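Local coordinates for protein N-acyl-D-glutamate deacylase (PDB 3GIP) that probably hydrolyses the amide bond of N-acyl-D-glutamate, as a zinc-binding deacylase of the amidohydrolase superfamily, at residues D69-V74 against P119-V124; K82-I87 against T446-G451; L149-M154 against Y190-V195; L279-Y284 against G386-E391; P311-E316 against A323-D328. All blocks are in the same frame, centred on the assembly; numbering follows the deposited sequence.

How the contacts relate
The contacts lie at separate places around an amidohydrolase-type TIM barrel whose zinc ion is held by Cys95, His218 and His248. Contacts 1 and 2 are joined by a salt bridge from Asp69 OD2 to Lys82 NZ, 2.8 Å, although their centres are about 24 Å apart. Contact 2 lies about 15 Å from contact 4, centre to centre; helix 376-391 supplies one side of contact 4 and neighbours contact 2. Contacts 3 and 4 each carry a tyrosine that reaches the pocket: Tyr190 binds the acetate and Tyr282 the formate. The side chains of Pro192 and Ile281 are about 13 and 12 Å from the zinc. Contact 5 is peripheral, its centre about 31 Å from that of the chain.

Contact 1 (D69-V74 against P119-V124); sequences DDLMFV and PLFADV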
# COMPACT_ATOMS: atom_id res chain seq x y z
N ASP A 69 6.55 -3.06 2.18
CA ASP A 69 7.30 -3.36 3.40
C ASP A 69 7.53 -4.85 3.64
O ASP A 69 7.88 -5.26 4.75
CB ASP A 69 6.56 -2.75 4.59
CG ASP A 69 6.00 -1.38 4.28
OD1 ASP A 69 6.72 -0.38 4.46
OD2 ASP A 69 4.83 -1.31 3.83
N ASP A 70 7.35 -5.65 2.59
CA ASP A 70 7.50 -7.10 2.66
C ASP A 70 8.62 -7.62 3.56
O ASP A 70 8.40 -8.48 4.41
CB ASP A 70 7.74 -7.67 1.26
CG ASP A 70 6.60 -7.39 0.32
OD1 ASP A 70 5.98 -8.37 -0.16
OD2 ASP A 70 6.32 -6.20 0.05
N LEU A 71 9.83 -7.09 3.36
CA LEU A 71 10.99 -7.54 4.12
C LEU A 71 11.39 -6.67 5.30
O LEU A 71 12.39 -6.95 5.96
CB LEU A 71 12.18 -7.67 3.18
CG LEU A 71 11.91 -8.34 1.83
CD1 LEU A 71 13.15 -8.21 0.95
CD2 LEU A 71 11.53 -9.79 2.03
N MET A 72 10.62 -5.63 5.58
CA MET A 72 10.95 -4.73 6.67
C MET A 72 10.66 -5.27 8.06
O MET A 72 11.21 -4.79 9.05
CB MET A 72 10.21 -3.40 6.49
CG MET A 72 10.60 -2.67 5.21
SD MET A 72 12.37 -2.33 5.14
CE MET A 72 12.91 -3.62 4.06
N PHE A 73 9.79 -6.27 8.15
CA PHE A 73 9.44 -6.84 9.44
C PHE A 73 10.66 -7.55 10.04
O PHE A 73 10.71 -7.80 11.24
CB PHE A 73 8.25 -7.78 9.27
CG PHE A 73 7.10 -7.13 8.54
CD1 PHE A 73 6.43 -6.05 9.10
CD2 PHE A 73 6.74 -7.55 7.26
CE1 PHE A 73 5.42 -5.39 8.40
CE2 PHE A 73 5.73 -6.90 6.55
CZ PHE A 73 5.07 -5.81 7.12
N VAL A 74 11.64 -7.84 9.20
CA VAL A 74 12.87 -8.48 9.68
C VAL A 74 14.02 -7.47 9.61
O VAL A 74 14.88 -7.44 10.49
CB VAL A 74 13.22 -9.74 8.83
CG1 VAL A 74 13.48 -9.36 7.38
CG2 VAL A 74 14.44 -10.43 9.43
N PRO A 119 17.36 -11.75 1.43
CA PRO A 119 17.06 -12.84 0.50
C PRO A 119 15.59 -13.22 0.63
O PRO A 119 15.07 -13.36 1.74
CB PRO A 119 17.99 -13.95 0.98
CG PRO A 119 19.18 -13.19 1.46
CD PRO A 119 18.54 -12.07 2.25
N LEU A 120 14.92 -13.39 -0.51
CA LEU A 120 13.50 -13.74 -0.50
C LEU A 120 13.23 -15.11 0.12
O LEU A 120 14.11 -15.97 0.19
CB LEU A 120 12.94 -13.68 -1.92
CG LEU A 120 12.99 -12.28 -2.55
CD1 LEU A 120 12.31 -12.29 -3.91
CD2 LEU A 120 12.30 -11.29 -1.62
N PHE A 121 12.00 -15.29 0.59
CA PHE A 121 11.57 -16.54 1.21
C PHE A 121 11.17 -17.56 0.16
O PHE A 121 10.68 -17.21 -0.91
CB PHE A 121 10.41 -16.26 2.17
CG PHE A 121 10.81 -15.50 3.40
CD1 PHE A 121 11.28 -16.17 4.53
CD2 PHE A 121 10.76 -14.11 3.42
CE1 PHE A 121 11.69 -15.46 5.66
CE2 PHE A 121 11.16 -13.39 4.55
CZ PHE A 121 11.63 -14.07 5.67
N ALA A 122 11.37 -18.84 0.48
CA ALA A 122 11.05 -19.93 -0.44
C ALA A 122 9.60 -19.87 -0.92
O ALA A 122 9.34 -19.97 -2.12
CB ALA A 122 11.32 -21.27 0.24
N ASP A 123 8.67 -19.74 0.02
CA ASP A 123 7.25 -19.67 -0.31
C ASP A 123 6.51 -18.90 0.78
O ASP A 123 7.10 -18.50 1.78
CB ASP A 123 6.65 -21.07 -0.45
CG ASP A 123 6.99 -21.98 0.72
OD1 ASP A 123 7.07 -21.50 1.87
OD2 ASP A 123 7.16 -23.20 0.48
N VAL A 124 5.21 -18.70 0.58
CA VAL A 124 4.41 -17.97 1.55
C VAL A 124 4.41 -18.66 2.92
O VAL A 124 4.48 -18.00 3.95
CB VAL A 124 2.97 -17.78 1.05
CG1 VAL A 124 2.12 -17.12 2.13
CG2 VAL A 124 2.98 -16.92 -0.20
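The Phe121 ring is approached from residues 69-74 by the CD2 methyl of Leu71, which meets ring atom CE2 at 4.4 Å on an oblique line, neither squarely over the ring nor in its plane. The aromatic ring of Tyr127 also meets it, the two planes inclined at about 45°, and Ala130 adds a contact from the same helix, 124-133. Leu71 sets its CB toward residues 119-124 and has CG opposite its own carbonyl carbon (chi1 -44°), which brings both of its methyls to bear on Leu120. There Leu120 CD2 fits against the fork of Leu71, 4.0 Å from CD2 and 4.1 Å from CD1, and the two leucine side chains cross roughly at a perpendicular. In the amidohydrolase fold this joins two loop regions of the TIM barrel: the turn that leads into helix 72-75, and the long excursion between strand 87-92 and helix 124-133. The first is shaped by a bond of 2.9 Å from Met72 N to Asp69 O. The second runs extended through Leu120 and Phe121, then enters its helix at Asp123, whose OD1 caps Ala126 N. No hydrogen bond spans the two segments, and their backbones stay well apart, with the CA atoms of Leu71 and Leu120 separated by 8.1 Å. Leu71 is buried, whereas Leu120 and Phe121 remain partly exposed.

Contact 2 (K82-I87 against T446-G451); sequences KTSQGI and TLASVG
A Schellman motif closes helix 80-83 at this contact, and the turn that follows the helix faces the loop 446-451 across two waters. Gly86, at positive phi, is the C-prime residue of the motif: Gly86 N bonds to Thr83 O, and Ile87 N reaches Lys82 O at 3.1 Å. Lys82 O also accepts from Gln85 N, the two donors coming from opposite faces of its carbonyl plane. On the other segment, Ser449 sets its CB toward the turn, 3.6 Å from Ser84 O, while Ser449 OG lies 3.8 Å from Gln85 CB. Ser84 CB and the methyl of Ala448, CB, meet more loosely at 4.3 Å. No direct hydrogen bond crosses; water does the bridging. One water donates to Ser84 OG at 2.7 Å and accepts from Ser449 N at 2.9 Å, so it ties a side chain to a backbone amide. A second lies between the carbonyls Ser84 O and Ser449 O, 2.7 Å from the latter. The polar ends are also held from outside: Ser84 OG by Arg80 O, Ser449 OG by Thr382 OG1. Gln85, with CG set between its backbone N and carbonyl carbon (chi1 60°), carries its amide to Trp81 O and Phe381 N. The contact therefore sits between helix 80-83, strand 87-92 beyond the turn, helix 376-391, and the loop that runs into strand 452-457.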
# COMPACT_ATOMS: atom_id res chain seq x y z
N LYS A 82 4.95 3.76 9.65
CA LYS A 82 3.54 3.36 9.54
C LYS A 82 2.77 3.82 10.77
O LYS A 82 1.76 4.51 10.67
CB LYS A 82 3.40 1.84 9.45
CG LYS A 82 4.08 1.18 8.26
CD LYS A 82 3.46 1.59 6.93
CE LYS A 82 3.93 0.63 5.85
NZ LYS A 82 3.59 1.06 4.47
N THR A 83 3.24 3.42 11.95
CA THR A 83 2.55 3.76 13.18
C THR A 83 2.40 5.26 13.43
O THR A 83 1.37 5.71 13.93
CB THR A 83 3.24 3.12 14.40
OG1 THR A 83 4.54 3.68 14.57
CG2 THR A 83 3.37 1.61 14.21
N SER A 84 3.43 6.02 13.07
CA SER A 84 3.41 7.47 13.29
C SER A 84 2.37 8.20 12.44
O SER A 84 2.09 9.37 12.69
CB SER A 84 4.79 8.07 13.05
OG SER A 84 5.18 7.98 11.70
N GLN A 85 1.81 7.53 11.44
CA GLN A 85 0.77 8.15 10.63
C GLN A 85 -0.58 7.43 10.81
O GLN A 85 -1.50 7.60 10.01
CB GLN A 85 1.17 8.22 9.15
CG GLN A 85 1.45 6.91 8.45
CD GLN A 85 1.75 7.11 6.98
OE1 GLN A 85 0.92 7.61 6.22
NE2 GLN A 85 2.95 6.71 6.56
N GLY A 86 -0.66 6.64 11.88
CA GLY A 86 -1.89 5.94 12.21
C GLY A 86 -2.22 4.60 11.57
O GLY A 86 -3.33 4.11 11.73
N ILE A 87 -1.26 4.01 10.87
CA ILE A 87 -1.47 2.74 10.18
C ILE A 87 -1.31 1.53 11.11
O ILE A 87 -0.30 1.42 11.81
CB ILE A 87 -0.49 2.61 9.00
CG1 ILE A 87 -0.76 3.72 7.99
CG2 ILE A 87 -0.62 1.25 8.34
CD1 ILE A 87 0.34 3.89 6.96
N THR A 446 11.41 12.03 5.97
CA THR A 446 11.18 11.14 7.10
C THR A 446 10.62 11.83 8.34
O THR A 446 10.53 11.21 9.40
CB THR A 446 12.47 10.39 7.50
OG1 THR A 446 13.43 11.32 8.03
CG2 THR A 446 13.06 9.66 6.31
N LEU A 447 10.22 13.09 8.20
CA LEU A 447 9.65 13.80 9.34
C LEU A 447 8.32 13.16 9.72
O LEU A 447 7.50 12.87 8.85
CB LEU A 447 9.44 15.28 9.00
CG LEU A 447 10.72 16.09 8.75
CD1 LEU A 447 10.35 17.53 8.41
CD2 LEU A 447 11.61 16.04 9.98
N ALA A 448 8.11 12.94 11.01
CA ALA A 448 6.89 12.31 11.50
C ALA A 448 5.69 13.24 11.52
O ALA A 448 5.82 14.45 11.70
CB ALA A 448 7.12 11.73 12.89
N SER A 449 4.51 12.66 11.34
CA SER A 449 3.27 13.41 11.34
C SER A 449 2.99 14.01 12.71
O SER A 449 3.60 13.63 13.71
CB SER A 449 2.09 12.50 10.98
OG SER A 449 2.30 11.81 9.77
N VAL A 450 2.06 14.96 12.74
CA VAL A 450 1.63 15.58 13.98
C VAL A 450 0.14 15.30 14.09
O VAL A 450 -0.52 15.02 13.09
CB VAL A 450 1.88 17.11 13.99
CG1 VAL A 450 3.37 17.40 13.95
CG2 VAL A 450 1.17 17.76 12.81
N GLY A 451 -0.40 15.36 15.31
CA GLY A 451 -1.82 15.13 15.47
C GLY A 451 -2.24 13.71 15.78
O GLY A 451 -3.41 13.46 16.04
O HOH W 1 4.31 9.97 10.16
O HOH W 2 3.31 11.09 14.61

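Contact 3 (L149-M154 against Y190-V195); sequences LRLAAM and YQPGAV. With ACY (acetic acid), chain C.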
# COMPACT_ATOMS: atom_id res chain seq x y z
N LEU A 149 6.30 -15.09 -9.37
CA LEU A 149 5.81 -16.31 -10.00
C LEU A 149 6.59 -16.62 -11.26
O LEU A 149 7.04 -17.75 -11.45
CB LEU A 149 4.31 -16.20 -10.31
CG LEU A 149 3.41 -16.04 -9.08
CD1 LEU A 149 1.97 -15.92 -9.53
CD2 LEU A 149 3.58 -17.22 -8.14
N ARG A 150 6.75 -15.62 -12.13
CA ARG A 150 7.49 -15.82 -13.37
C ARG A 150 8.95 -16.17 -13.09
O ARG A 150 9.50 -17.09 -13.70
CB ARG A 150 7.44 -14.57 -14.25
CG ARG A 150 6.38 -14.61 -15.33
CD ARG A 150 6.67 -13.61 -16.44
NE ARG A 150 5.84 -13.86 -17.61
CZ ARG A 150 6.30 -14.07 -18.84
NH1 ARG A 150 7.61 -14.04 -19.07
NH2 ARG A 150 5.47 -14.32 -19.83
N LEU A 151 9.58 -15.43 -12.19
CA LEU A 151 10.99 -15.66 -11.87
C LEU A 151 11.24 -16.99 -11.18
O LEU A 151 12.35 -17.53 -11.23
CB LEU A 151 11.53 -14.53 -10.99
CG LEU A 151 11.49 -13.13 -11.62
CD1 LEU A 151 11.90 -12.11 -10.58
CD2 LEU A 151 12.41 -13.08 -12.83
N ALA A 152 10.21 -17.53 -10.55
CA ALA A 152 10.33 -18.80 -9.84
C ALA A 152 9.98 -20.00 -10.72
O ALA A 152 10.47 -21.11 -10.49
CB ALA A 152 9.44 -18.79 -8.60
N ALA A 153 9.14 -19.77 -11.72
CA ALA A 153 8.70 -20.85 -12.60
C ALA A 153 9.35 -20.92 -13.97
O ALA A 153 9.32 -21.97 -14.61
CB ALA A 153 7.18 -20.78 -12.76
N MET A 154 9.96 -19.82 -14.41
CA MET A 154 10.55 -19.80 -15.74
C MET A 154 12.07 -19.67 -15.84
O MET A 154 12.66 -18.69 -15.38
CB MET A 154 9.89 -18.69 -16.56
CG MET A 154 8.40 -18.89 -16.74
SD MET A 154 7.58 -17.50 -17.52
CE MET A 154 8.05 -17.74 -19.22
N TYR A 190 6.66 -3.25 -15.53
CA TYR A 190 8.00 -3.74 -15.22
C TYR A 190 8.32 -5.11 -15.80
O TYR A 190 7.42 -5.88 -16.15
CB TYR A 190 8.19 -3.87 -13.71
CG TYR A 190 7.93 -2.62 -12.91
CD1 TYR A 190 8.63 -1.45 -13.16
CD2 TYR A 190 7.01 -2.63 -11.86
CE1 TYR A 190 8.42 -0.31 -12.38
CE2 TYR A 190 6.80 -1.51 -11.07
CZ TYR A 190 7.51 -0.35 -11.34
OH TYR A 190 7.31 0.77 -10.57
N GLN A 191 9.61 -5.41 -15.89
CA GLN A 191 10.05 -6.71 -16.35
C GLN A 191 10.05 -7.57 -15.10
O GLN A 191 10.35 -7.08 -14.01
CB GLN A 191 11.47 -6.63 -16.92
CG GLN A 191 11.57 -5.89 -18.24
CD GLN A 191 10.72 -6.53 -19.31
OE1 GLN A 191 10.83 -7.73 -19.58
NE2 GLN A 191 9.86 -5.73 -19.94
N PRO A 192 9.71 -8.86 -15.22
CA PRO A 192 9.34 -9.58 -16.44
C PRO A 192 7.83 -9.62 -16.69
O PRO A 192 7.37 -10.15 -17.71
CB PRO A 192 9.90 -10.97 -16.19
CG PRO A 192 9.57 -11.15 -14.73
CD PRO A 192 9.95 -9.80 -14.11
N GLY A 193 7.05 -9.05 -15.77
CA GLY A 193 5.60 -9.06 -15.92
C GLY A 193 5.07 -8.51 -17.23
O GLY A 193 4.07 -9.00 -17.76
N ALA A 194 5.75 -7.50 -17.76
CA ALA A 194 5.34 -6.87 -19.01
C ALA A 194 5.26 -7.84 -20.19
O ALA A 194 4.54 -7.59 -21.16
CB ALA A 194 6.30 -5.73 -19.34
N VAL A 195 6.01 -8.93 -20.10
CA VAL A 195 6.03 -9.93 -21.16
C VAL A 195 4.73 -10.74 -21.23
O VAL A 195 4.37 -11.27 -22.29
CB VAL A 195 7.21 -10.92 -20.96
CG1 VAL A 195 7.21 -11.98 -22.05
CG2 VAL A 195 8.52 -10.16 -20.96
C ACY C . 5.73 1.26 -7.49
O ACY C . 5.76 0.63 -8.52
OXT ACY C . 4.56 1.51 -6.89
CH3 ACY C . 7.00 1.76 -6.87
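Helix 146-153 packs here on the loop between strand 183-187 and helix 198-210, at the pocket end of the TIM barrel. Pro192, entered through a cis peptide bond, takes Leu151 CD2 on its CG at 3.9 Å, the side chains crossing at about a right angle; Arg150 CB adds a wider contact. Beyond CG the arginine chain is stretched out, carrying Arg150 CD past Pro192 O (3.8 Å) and its guanidinium along to Val195. Val195 CB and Pro192 O lie over one guanidinium face, with Val195 CG1 3.6 Å from Arg150 NH1; Met154 SD lies over the opposite face, 3.7 Å above the plane. Farther off, Tyr190 OH donates at 2.6 Å, in its ring plane, to O of an acetate probably from the crystallisation liquor; Thr289 OG1 also bonds that hydroxyl, and the ring meets that of the zinc ligand His218. The guanidinium lies between a thioether and a valine, and outside bonds hold it there, Arg150 NH2 to Glu200 in a salt bridge and NH1 to Ala159 O. So partnered, the arginine is probably charged; across the contact it gives packing of chain and guanidinium face, with no hydrogen bond.

Contact 4 (L279-Y284 against G386-E391); sequences LDIYPY and GRYVRE. With FMT (formic acid), chain D.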
# COMPACT_ATOMS: atom_id res chain seq x y z
N LEU A 279 -9.71 0.91 -6.17
CA LEU A 279 -8.44 1.52 -6.53
C LEU A 279 -7.87 2.23 -5.32
O LEU A 279 -8.50 2.28 -4.26
CB LEU A 279 -8.63 2.54 -7.67
CG LEU A 279 -9.55 3.74 -7.39
CD1 LEU A 279 -9.16 4.89 -8.30
CD2 LEU A 279 -11.01 3.38 -7.60
N ASP A 280 -6.67 2.77 -5.46
CA ASP A 280 -6.06 3.50 -4.37
C ASP A 280 -5.09 4.54 -4.91
O ASP A 280 -4.63 4.46 -6.05
CB ASP A 280 -5.36 2.55 -3.38
CG ASP A 280 -4.35 1.62 -4.03
OD1 ASP A 280 -3.26 2.08 -4.43
OD2 ASP A 280 -4.66 0.41 -4.16
N ILE A 281 -4.81 5.54 -4.08
CA ILE A 281 -3.88 6.60 -4.44
C ILE A 281 -3.10 7.05 -3.21
O ILE A 281 -3.45 6.71 -2.07
CB ILE A 281 -4.60 7.88 -4.98
CG1 ILE A 281 -5.55 8.46 -3.91
CG2 ILE A 281 -5.35 7.58 -6.25
CD1 ILE A 281 -4.92 9.47 -2.95
N TYR A 282 -2.02 7.78 -3.45
CA TYR A 282 -1.25 8.41 -2.38
C TYR A 282 -1.48 9.87 -2.75
O TYR A 282 -1.58 10.21 -3.93
CB TYR A 282 0.23 8.01 -2.39
CG TYR A 282 0.91 7.95 -3.73
CD1 TYR A 282 1.32 9.11 -4.38
CD2 TYR A 282 1.15 6.73 -4.35
CE1 TYR A 282 1.96 9.06 -5.62
CE2 TYR A 282 1.78 6.66 -5.59
CZ TYR A 282 2.19 7.83 -6.21
OH TYR A 282 2.81 7.76 -7.43
N PRO A 283 -1.61 10.75 -1.75
CA PRO A 283 -1.85 12.18 -1.98
C PRO A 283 -0.69 13.07 -2.41
O PRO A 283 -0.38 14.05 -1.74
CB PRO A 283 -2.44 12.62 -0.64
CG PRO A 283 -1.60 11.83 0.33
CD PRO A 283 -1.55 10.45 -0.31
N TYR A 284 -0.07 12.73 -3.55
CA TYR A 284 1.06 13.49 -4.08
C TYR A 284 1.04 13.45 -5.61
O TYR A 284 0.62 12.45 -6.20
CB TYR A 284 2.39 12.91 -3.60
CG TYR A 284 2.53 12.79 -2.11
CD1 TYR A 284 3.22 13.75 -1.37
CD2 TYR A 284 2.01 11.70 -1.43
CE1 TYR A 284 3.39 13.62 0.02
CE2 TYR A 284 2.16 11.56 -0.05
CZ TYR A 284 2.85 12.51 0.66
OH TYR A 284 3.02 12.35 2.02
N GLY A 386 -5.23 15.91 6.64
CA GLY A 386 -4.98 17.33 6.79
C GLY A 386 -5.14 18.17 5.54
O GLY A 386 -5.79 19.22 5.57
N ARG A 387 -4.56 17.72 4.43
CA ARG A 387 -4.61 18.47 3.17
C ARG A 387 -5.87 18.21 2.33
O ARG A 387 -6.50 19.15 1.85
CB ARG A 387 -3.36 18.14 2.35
CG ARG A 387 -3.15 18.95 1.06
CD ARG A 387 -1.86 18.47 0.38
NE ARG A 387 -1.53 19.18 -0.86
CZ ARG A 387 -0.90 20.34 -0.92
NH1 ARG A 387 -0.52 20.95 0.20
NH2 ARG A 387 -0.63 20.90 -2.09
N TYR A 388 -6.24 16.95 2.16
CA TYR A 388 -7.41 16.63 1.35
C TYR A 388 -8.74 16.78 2.07
O TYR A 388 -9.74 17.17 1.46
CB TYR A 388 -7.27 15.20 0.79
CG TYR A 388 -6.26 15.08 -0.34
CD1 TYR A 388 -5.34 16.09 -0.60
CD2 TYR A 388 -6.24 13.95 -1.16
CE1 TYR A 388 -4.41 15.98 -1.65
CE2 TYR A 388 -5.31 13.83 -2.20
CZ TYR A 388 -4.41 14.85 -2.44
OH TYR A 388 -3.50 14.75 -3.48
N VAL A 389 -8.77 16.50 3.37
CA VAL A 389 -10.00 16.62 4.13
C VAL A 389 -10.16 17.97 4.81
O VAL A 389 -11.03 18.76 4.44
CB VAL A 389 -10.11 15.49 5.18
CG1 VAL A 389 -11.35 15.68 6.03
CG2 VAL A 389 -10.17 14.14 4.47
N ARG A 390 -9.31 18.27 5.79
CA ARG A 390 -9.44 19.54 6.51
C ARG A 390 -9.23 20.77 5.63
O ARG A 390 -10.03 21.72 5.69
CB ARG A 390 -8.48 19.59 7.70
CG ARG A 390 -8.72 20.82 8.60
CD ARG A 390 -7.83 20.81 9.83
NE ARG A 390 -6.42 20.79 9.47
CZ ARG A 390 -5.61 19.75 9.69
NH1 ARG A 390 -6.06 18.65 10.26
NH2 ARG A 390 -4.34 19.83 9.31
N GLU A 391 -8.18 20.76 4.83
CA GLU A 391 -7.88 21.91 3.97
C GLU A 391 -8.72 22.03 2.70
O GLU A 391 -9.31 23.08 2.44
CB GLU A 391 -6.39 21.91 3.61
CG GLU A 391 -5.48 22.32 4.76
CD GLU A 391 -4.00 22.12 4.48
OE1 GLU A 391 -3.61 22.00 3.30
OE2 GLU A 391 -3.21 22.10 5.45
C FMT D . 4.39 4.92 -8.25
O1 FMT D . 5.20 5.44 -7.52
O2 FMT D . 3.14 5.39 -8.30
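Pro283 and Tyr388 form the tight part of this contact: the proline CB sits over one face of the tyrosine ring, 3.4 Å above its plane and offset toward the rim. The resulting CH-pi contact measures 3.8 Å from CB to the ring centroid, 27° off the normal, and Pro283 CB is nearest Tyr388 CE2 and CZ, both at 3.5 Å. Tyr388 OH lies against the proline backbone, 3.4 Å from Pro283 CA. It is buried by the contact, yet no atom of the model offers it a hydrogen bond. Tyr388 has CG opposite its carbonyl carbon (chi1 -74°), which directs the ring from helix 376-391 toward the barrel. Packing loosens at the flank, where Ile281 CD1 approaches Tyr388 CE2 only to 4.4 Å, obliquely. Helix 376-391 packs against the end of strand 277-281 in the TIM barrel, and Pro283, centre of an inverse gamma turn, bends the chain just after that strand. The helix has a wider pi-type turn here, seen in the bond of 2.9 Å from Glu391 N to Gly386 O. Farther along the helix Glu391 is exposed. On the pocket side, Tyr282 points away from the helix and donates its OH to formate O2 at 2.5 Å, in the ring plane; the formate, probably from the crystallisation liquor, is also held by Lys250, Arg376 and Ser288.

Contact 5 (P311-E316 against A323-D328); sequences PECSGE and ARWGCD
Charge supplies the one hydrogen bond across this contact: Arg324 NH2 donates to Glu316 OE1 at 2.8 Å, within a salt bridge, with an N-H...O angle of 157°. The bond is single. Arg324 NH1 stays 3.7 Å from Glu316 OE1, and the carboxylate and guanidinium planes stand 80° apart. OE1 is met on its syn side, and the oxygen lies near the guanidinium plane. Glu316 reaches out extended beyond CG, while Arg324 leaves with CG opposite its backbone N (chi1 -177°) and bends at its third torsion to bring its end round. Glu312 OE2, 5.6 Å from Arg324 NH2, may add a weak electrostatic attraction. A Cys sulfur-aromatic contact makes the second part. Cys313 SG lies 4.1 Å from Trp325 CZ2 and 5.2 Å from the centroid of the six-membered ring, on an oblique approach; the same sulfur is near the guanidinium edge, 4.1 Å from Arg324 NH2. The ring of His310 also flanks the indole, and Leu336 touches both Cys313 and Trp325. The backbones are framed by turns: a type II beta turn from Cys313 to Glu316, with Gly315 at its third position, leads into helix 318-325, and a Schellman motif with Gly326 as C-prime residue ends it. The arrangement is a helix packed on the loop that feeds it, at the periphery of the molecule.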
# COMPACT_ATOMS: atom_id res chain seq x y z
N PRO A 311 25.93 6.76 -4.68
CA PRO A 311 25.11 7.12 -3.53
C PRO A 311 25.15 8.60 -3.17
O PRO A 311 24.27 9.10 -2.48
CB PRO A 311 25.66 6.22 -2.42
CG PRO A 311 27.10 6.07 -2.80
CD PRO A 311 27.02 5.84 -4.29
N GLU A 312 26.16 9.30 -3.66
CA GLU A 312 26.29 10.73 -3.39
C GLU A 312 25.20 11.51 -4.12
O GLU A 312 24.85 12.63 -3.72
CB GLU A 312 27.67 11.24 -3.84
CG GLU A 312 27.85 11.36 -5.36
CD GLU A 312 28.24 10.05 -6.04
OE1 GLU A 312 28.08 8.98 -5.43
OE2 GLU A 312 28.70 10.11 -7.20
N CYS A 313 24.65 10.91 -5.17
CA CYS A 313 23.63 11.57 -5.99
C CYS A 313 22.20 11.58 -5.46
O CYS A 313 21.33 12.20 -6.06
CB CYS A 313 23.66 10.98 -7.40
SG CYS A 313 25.21 11.29 -8.28
N SER A 314 21.94 10.91 -4.35
CA SER A 314 20.59 10.92 -3.80
C SER A 314 20.20 12.37 -3.52
O SER A 314 20.98 13.13 -2.96
CB SER A 314 20.53 10.11 -2.51
OG SER A 314 20.73 8.73 -2.78
N GLY A 315 18.99 12.74 -3.95
CA GLY A 315 18.51 14.09 -3.73
C GLY A 315 18.81 15.06 -4.85
O GLY A 315 18.30 16.19 -4.87
N GLU A 316 19.63 14.63 -5.80
CA GLU A 316 20.02 15.48 -6.93
C GLU A 316 19.17 15.27 -8.18
O GLU A 316 18.57 14.21 -8.37
CB GLU A 316 21.50 15.23 -7.27
CG GLU A 316 22.44 15.59 -6.12
CD GLU A 316 23.90 15.33 -6.43
OE1 GLU A 316 24.22 14.84 -7.54
OE2 GLU A 316 24.75 15.61 -5.55
N ALA A 323 24.88 17.43 -16.37
CA ALA A 323 25.64 18.64 -16.68
C ALA A 323 27.01 18.60 -16.02
O ALA A 323 28.01 18.99 -16.61
CB ALA A 323 24.87 19.87 -16.24
N ARG A 324 27.05 18.14 -14.78
CA ARG A 324 28.30 18.07 -14.04
C ARG A 324 29.27 17.05 -14.65
O ARG A 324 30.48 17.26 -14.65
CB ARG A 324 28.03 17.71 -12.57
CG ARG A 324 29.28 17.68 -11.71
CD ARG A 324 28.96 17.60 -10.22
NE ARG A 324 28.34 16.34 -9.83
CZ ARG A 324 27.07 16.21 -9.43
NH1 ARG A 324 26.27 17.27 -9.38
NH2 ARG A 324 26.62 15.02 -9.06
N TRP A 325 28.72 15.95 -15.16
CA TRP A 325 29.55 14.91 -15.76
C TRP A 325 29.89 15.18 -17.22
O TRP A 325 30.75 14.53 -17.80
CB TRP A 325 28.85 13.55 -15.66
CG TRP A 325 28.67 13.07 -14.25
CD1 TRP A 325 29.25 13.58 -13.12
CD2 TRP A 325 27.90 11.94 -13.83
NE1 TRP A 325 28.88 12.84 -12.02
CE2 TRP A 325 28.05 11.83 -12.43
CE3 TRP A 325 27.09 11.01 -14.49
CZ2 TRP A 325 27.43 10.82 -11.68
CZ3 TRP A 325 26.46 10.01 -13.75
CH2 TRP A 325 26.64 9.92 -12.36
N GLY A 326 29.19 16.14 -17.82
CA GLY A 326 29.45 16.47 -19.21
C GLY A 326 28.90 15.46 -20.20
O GLY A 326 29.47 15.27 -21.27
N CYS A 327 27.79 14.82 -19.85
CA CYS A 327 27.15 13.83 -20.72
C CYS A 327 25.65 14.13 -20.77
O CYS A 327 25.17 14.99 -20.04
CB CYS A 327 27.38 12.41 -20.19
SG CYS A 327 26.63 12.07 -18.57
N ASP A 328 24.92 13.43 -21.63
CA ASP A 328 23.48 13.66 -21.71
C ASP A 328 22.77 12.95 -20.56
O ASP A 328 23.37 12.12 -19.88
CB ASP A 328 22.90 13.21 -23.07
CG ASP A 328 23.19 11.76 -23.38
OD1 ASP A 328 22.88 10.89 -22.54
OD2 ASP A 328 23.71 11.48 -24.48